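Local coordinates for protein GP37 (PDB 5FT0) that inhibits the host RNA degradosome as a phage-encoded inhibitor of RNase E, at residues 143-153 against 200-211. Residues are numbered along the deposited sequence; the frame is centred on the assembly and turned at random.
Sequences LIKSSSYQGIF and MYQFIDRTEVYF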
loop_
_atom_site.group_PDB
_atom_site.type_symbol
_atom_site.label_atom_id
_atom_site.label_comp_id
_atom_site.label_asym_id
_atom_site.label_seq_id
_atom_site.Cartn_x
_atom_site.Cartn_y
_atom_site.Cartn_z
ATOM N N LEU A 143 -7.811 17.656 15.713
ATOM C CA LEU A 143 -8.212 16.569 16.598
ATOM C C LEU A 143 -9.435 16.949 17.425
ATOM O O LEU A 143 -10.322 16.117 17.646
ATOM C CB LEU A 143 -7.047 16.175 17.506
ATOM C CG LEU A 143 -5.862 15.519 16.791
ATOM C CD1 LEU A 143 -4.719 15.241 17.764
ATOM C CD2 LEU A 143 -6.307 14.238 16.097
ATOM N N ILE A 144 -9.499 18.199 17.890
ATOM C CA ILE A 144 -10.636 18.629 18.699
ATOM C C ILE A 144 -11.914 18.631 17.872
ATOM O O ILE A 144 -12.968 18.175 18.333
ATOM C CB ILE A 144 -10.360 20.011 19.320
ATOM C CG1 ILE A 144 -9.212 19.927 20.329
ATOM C CG2 ILE A 144 -11.617 20.561 19.980
ATOM C CD1 ILE A 144 -9.034 21.178 21.159
ATOM N N LYS A 145 -11.844 19.131 16.635
ATOM C CA LYS A 145 -13.037 19.207 15.799
ATOM C C LYS A 145 -13.580 17.821 15.473
ATOM O O LYS A 145 -14.798 17.605 15.484
ATOM C CB LYS A 145 -12.730 19.972 14.512
ATOM N N SER A 146 -12.694 16.866 15.193
ATOM C CA SER A 146 -13.104 15.555 14.713
ATOM C C SER A 146 -13.381 14.553 15.827
ATOM O O SER A 146 -13.824 13.439 15.530
ATOM C CB SER A 146 -12.037 14.982 13.774
ATOM O OG SER A 146 -10.801 14.811 14.444
ATOM N N SER A 147 -13.142 14.908 17.085
ATOM C CA SER A 147 -13.349 13.992 18.197
ATOM C C SER A 147 -14.596 14.376 18.982
ATOM O O SER A 147 -15.107 15.494 18.878
ATOM C CB SER A 147 -12.133 13.971 19.131
ATOM O OG SER A 147 -11.947 15.225 19.766
ATOM N N SER A 148 -15.082 13.422 19.778
ATOM C CA SER A 148 -16.251 13.673 20.615
ATOM C C SER A 148 -15.917 14.641 21.744
ATOM O O SER A 148 -16.589 15.665 21.917
ATOM C CB SER A 148 -16.786 12.354 21.174
ATOM O OG SER A 148 -17.160 11.472 20.129
ATOM N N TYR A 149 -14.883 14.332 22.521
ATOM C CA TYR A 149 -14.469 15.179 23.632
ATOM C C TYR A 149 -13.035 14.825 24.002
ATOM O O TYR A 149 -12.473 13.835 23.526
ATOM C CB TYR A 149 -15.405 15.019 24.834
ATOM C CG TYR A 149 -15.555 13.591 25.305
ATOM C CD1 TYR A 149 -16.515 12.756 24.751
ATOM C CD2 TYR A 149 -14.737 13.077 26.304
ATOM C CE1 TYR A 149 -16.658 11.448 25.174
ATOM C CE2 TYR A 149 -14.871 11.769 26.737
ATOM C CZ TYR A 149 -15.834 10.960 26.167
ATOM O OH TYR A 149 -15.976 9.657 26.589
ATOM N N GLN A 150 -12.447 15.654 24.859
ATOM C CA GLN A 150 -11.128 15.400 25.415
ATOM C C GLN A 150 -11.246 14.872 26.839
ATOM O O GLN A 150 -12.229 15.129 27.540
ATOM C CB GLN A 150 -10.272 16.667 25.418
ATOM C CG GLN A 150 -9.700 17.061 24.072
ATOM C CD GLN A 150 -8.400 17.833 24.212
ATOM O OE1 GLN A 150 -8.331 19.022 23.905
ATOM N NE2 GLN A 150 -7.360 17.156 24.687
ATOM N N GLY A 151 -10.229 14.129 27.261
ATOM C CA GLY A 151 -10.136 13.667 28.632
ATOM C C GLY A 151 -8.805 14.054 29.241
ATOM O O GLY A 151 -8.018 14.762 28.606
ATOM N N ILE A 152 -8.533 13.611 30.466
ATOM C CA ILE A 152 -7.259 13.865 31.128
ATOM C C ILE A 152 -6.581 12.525 31.373
ATOM O O ILE A 152 -7.162 11.635 32.009
ATOM C CB ILE A 152 -7.441 14.642 32.442
ATOM C CG1 ILE A 152 -8.248 15.922 32.202
ATOM C CG2 ILE A 152 -6.085 14.944 33.079
ATOM C CD1 ILE A 152 -7.425 17.100 31.712
ATOM N N PHE A 153 -5.364 12.378 30.856
ATOM C CA PHE A 153 -4.582 11.156 30.984
ATOM C C PHE A 153 -3.394 11.419 31.899
ATOM O O PHE A 153 -2.694 12.424 31.738
ATOM C CB PHE A 153 -4.107 10.668 29.613
ATOM C CG PHE A 153 -3.501 9.292 29.628
ATOM C CD1 PHE A 153 -4.291 8.168 29.450
ATOM C CD2 PHE A 153 -2.139 9.125 29.813
ATOM C CE1 PHE A 153 -3.731 6.900 29.459
ATOM C CE2 PHE A 153 -1.574 7.864 29.826
ATOM C CZ PHE A 153 -2.371 6.749 29.648
HETATM N N MSE A 200 -5.401 13.462 25.531
HETATM C CA MSE A 200 -6.258 12.328 25.220
HETATM C C MSE A 200 -7.501 12.797 24.477
HETATM O O MSE A 200 -8.126 13.786 24.854
HETATM C CB MSE A 200 -6.647 11.581 26.495
HETATM C CG MSE A 200 -7.736 10.534 26.292
HETATM SE SE MSE A 200 -7.913 9.297 27.794
HETATM C CE MSE A 200 -8.388 10.563 29.190
ATOM N N TYR A 201 -7.847 12.087 23.406
ATOM C CA TYR A 201 -9.008 12.418 22.595
ATOM C C TYR A 201 -9.914 11.204 22.517
ATOM O O TYR A 201 -9.447 10.092 22.242
ATOM C CB TYR A 201 -8.595 12.869 21.193
ATOM C CG TYR A 201 -7.754 14.122 21.198
ATOM C CD1 TYR A 201 -8.347 15.378 21.177
ATOM C CD2 TYR A 201 -6.369 14.050 21.237
ATOM C CE1 TYR A 201 -7.584 16.528 21.187
ATOM C CE2 TYR A 201 -5.595 15.198 21.247
ATOM C CZ TYR A 201 -6.208 16.433 21.222
ATOM O OH TYR A 201 -5.449 17.578 21.232
ATOM N N GLN A 202 -11.202 11.416 22.764
ATOM C CA GLN A 202 -12.199 10.359 22.686
ATOM C C GLN A 202 -12.996 10.534 21.404
ATOM O O GLN A 202 -13.596 11.590 21.176
ATOM C CB GLN A 202 -13.128 10.376 23.899
ATOM C CG GLN A 202 -14.117 9.220 23.912
ATOM C CD GLN A 202 -13.432 7.879 24.065
ATOM O OE1 GLN A 202 -12.455 7.751 24.807
ATOM N NE2 GLN A 202 -13.931 6.871 23.356
ATOM N N PHE A 203 -12.988 9.506 20.569
ATOM C CA PHE A 203 -13.847 9.429 19.402
ATOM C C PHE A 203 -14.967 8.438 19.693
ATOM O O PHE A 203 -14.972 7.761 20.725
ATOM C CB PHE A 203 -13.043 9.019 18.161
ATOM C CG PHE A 203 -11.897 9.943 17.852
ATOM C CD1 PHE A 203 -10.687 9.816 18.518
ATOM C CD2 PHE A 203 -12.032 10.941 16.902
ATOM C CE1 PHE A 203 -9.629 10.667 18.243
ATOM C CE2 PHE A 203 -10.979 11.796 16.619
ATOM C CZ PHE A 203 -9.775 11.659 17.292
ATOM N N ILE A 204 -15.933 8.363 18.777
ATOM C CA ILE A 204 -17.041 7.433 18.984
ATOM C C ILE A 204 -16.545 5.996 18.993
ATOM O O ILE A 204 -17.073 5.154 19.731
ATOM C CB ILE A 204 -18.137 7.643 17.921
ATOM C CG1 ILE A 204 -17.517 7.922 16.549
ATOM C CG2 ILE A 204 -19.085 8.759 18.341
ATOM C CD1 ILE A 204 -18.541 8.144 15.454
ATOM N N ASP A 205 -15.510 5.693 18.209
ATOM C CA ASP A 205 -15.069 4.319 18.021
ATOM C C ASP A 205 -13.686 4.027 18.594
ATOM O O ASP A 205 -13.226 2.883 18.493
ATOM C CB ASP A 205 -15.095 3.960 16.527
ATOM C CG ASP A 205 -14.137 4.802 15.698
ATOM O OD1 ASP A 205 -13.641 5.830 16.204
ATOM O OD2 ASP A 205 -13.885 4.439 14.530
ATOM N N ARG A 206 -13.016 5.004 19.199
ATOM C CA ARG A 206 -11.652 4.772 19.667
ATOM C C ARG A 206 -11.228 5.893 20.604
ATOM O O ARG A 206 -11.844 6.963 20.647
ATOM C CB ARG A 206 -10.669 4.678 18.496
ATOM C CG ARG A 206 -10.454 6.008 17.795
ATOM C CD ARG A 206 -9.847 5.839 16.413
ATOM N NE ARG A 206 -9.478 7.129 15.841
ATOM C CZ ARG A 206 -10.323 7.943 15.216
ATOM N NH1 ARG A 206 -11.595 7.601 15.074
ATOM N NH2 ARG A 206 -9.894 9.099 14.731
ATOM N N THR A 207 -10.152 5.632 21.345
ATOM C CA THR A 207 -9.472 6.630 22.159
ATOM C C THR A 207 -8.037 6.759 21.669
ATOM O O THR A 207 -7.349 5.750 21.482
ATOM C CB THR A 207 -9.480 6.251 23.644
ATOM O OG1 THR A 207 -10.829 6.126 24.107
ATOM C CG2 THR A 207 -8.758 7.314 24.469
ATOM N N GLU A 208 -7.590 7.995 21.461
ATOM C CA GLU A 208 -6.222 8.275 21.046
ATOM C C GLU A 208 -5.553 9.155 22.090
ATOM O O GLU A 208 -6.088 10.206 22.462
ATOM C CB GLU A 208 -6.189 8.953 19.670
ATOM C CG GLU A 208 -6.752 8.090 18.550
ATOM C CD GLU A 208 -6.714 8.777 17.197
ATOM O OE1 GLU A 208 -6.397 9.984 17.146
ATOM O OE2 GLU A 208 -6.996 8.104 16.181
ATOM N N VAL A 209 -4.389 8.724 22.567
ATOM C CA VAL A 209 -3.594 9.484 23.523
ATOM C C VAL A 209 -2.286 9.863 22.842
ATOM O O VAL A 209 -1.574 8.996 22.319
ATOM C CB VAL A 209 -3.340 8.691 24.815
ATOM C CG1 VAL A 209 -2.584 9.546 25.815
ATOM C CG2 VAL A 209 -4.655 8.211 25.412
ATOM N N TYR A 210 -1.973 11.153 22.845
ATOM C CA TYR A 210 -0.774 11.677 22.209
ATOM C C TYR A 210 0.223 12.104 23.274
ATOM O O TYR A 210 -0.119 12.873 24.179
ATOM C CB TYR A 210 -1.111 12.860 21.297
ATOM C CG TYR A 210 -1.918 12.483 20.076
ATOM C CD1 TYR A 210 -3.280 12.219 20.171
ATOM C CD2 TYR A 210 -1.321 12.401 18.824
ATOM C CE1 TYR A 210 -4.021 11.873 19.057
ATOM C CE2 TYR A 210 -2.055 12.059 17.703
ATOM C CZ TYR A 210 -3.407 11.795 17.826
ATOM O OH TYR A 210 -4.145 11.454 16.716
ATOM N N PHE A 211 1.450 11.605 23.163
ATOM C CA PHE A 211 2.557 11.998 24.029
ATOM C C PHE A 211 3.564 12.755 23.174
ATOM O O PHE A 211 4.268 12.151 22.358
ATOM C CB PHE A 211 3.208 10.780 24.687
ATOM C CG PHE A 211 2.242 9.887 25.418
ATOM C CD1 PHE A 211 1.559 8.883 24.751
ATOM C CD2 PHE A 211 2.026 10.047 26.777
ATOM C CE1 PHE A 211 0.676 8.061 25.424
ATOM C CE2 PHE A 211 1.144 9.227 27.453
ATOM C CZ PHE A 211 0.469 8.234 26.776
HETATM O O HOH W 1 -15.651 10.724 16.663
#
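Leu143, midway along helix 140-146, points into the aromatic rings of the hairpin 200-211. Its CB sits over one face of the Tyr201 ring, 3.8 Å from the centroid. CG stands anti to the carbonyl carbon (chi1 -68°), which carries both methyl branches toward Tyr210. CD1 touches Tyr201 CE2 at 3.6 Å and also covers a face of the Tyr210 ring. CD2 meets the hydroxyl oxygen OH of Tyr210, which donates to Glu208 OE1. The other face of Tyr201 carries the Gln150 amide, its plane turned 20° from the ring. Tyr201 OH is hydrogen-bonded to Glu199.

Next along the hairpin, the Phe203 ring lies between Ser147 CB on one face and Arg206 NH2 on the other. Arg206 is held in turn by salt bridges to Asp205 and Glu208. On the sheet face opposite Tyr201, Gln202 CB rests 3.7 Å from the centroid of the Tyr149 ring.

Gln202 N donates to Tyr149 O at 2.8 Å, and Ser148 N donates to Gln202 O at 2.7 Å. Gln202 O also takes a weak bond from Tyr149 N, so two successive residues pair with one. This is a classic beta bulge, where strand 149-151 joins the antiparallel sheet as the outermost strand on that side within this chain.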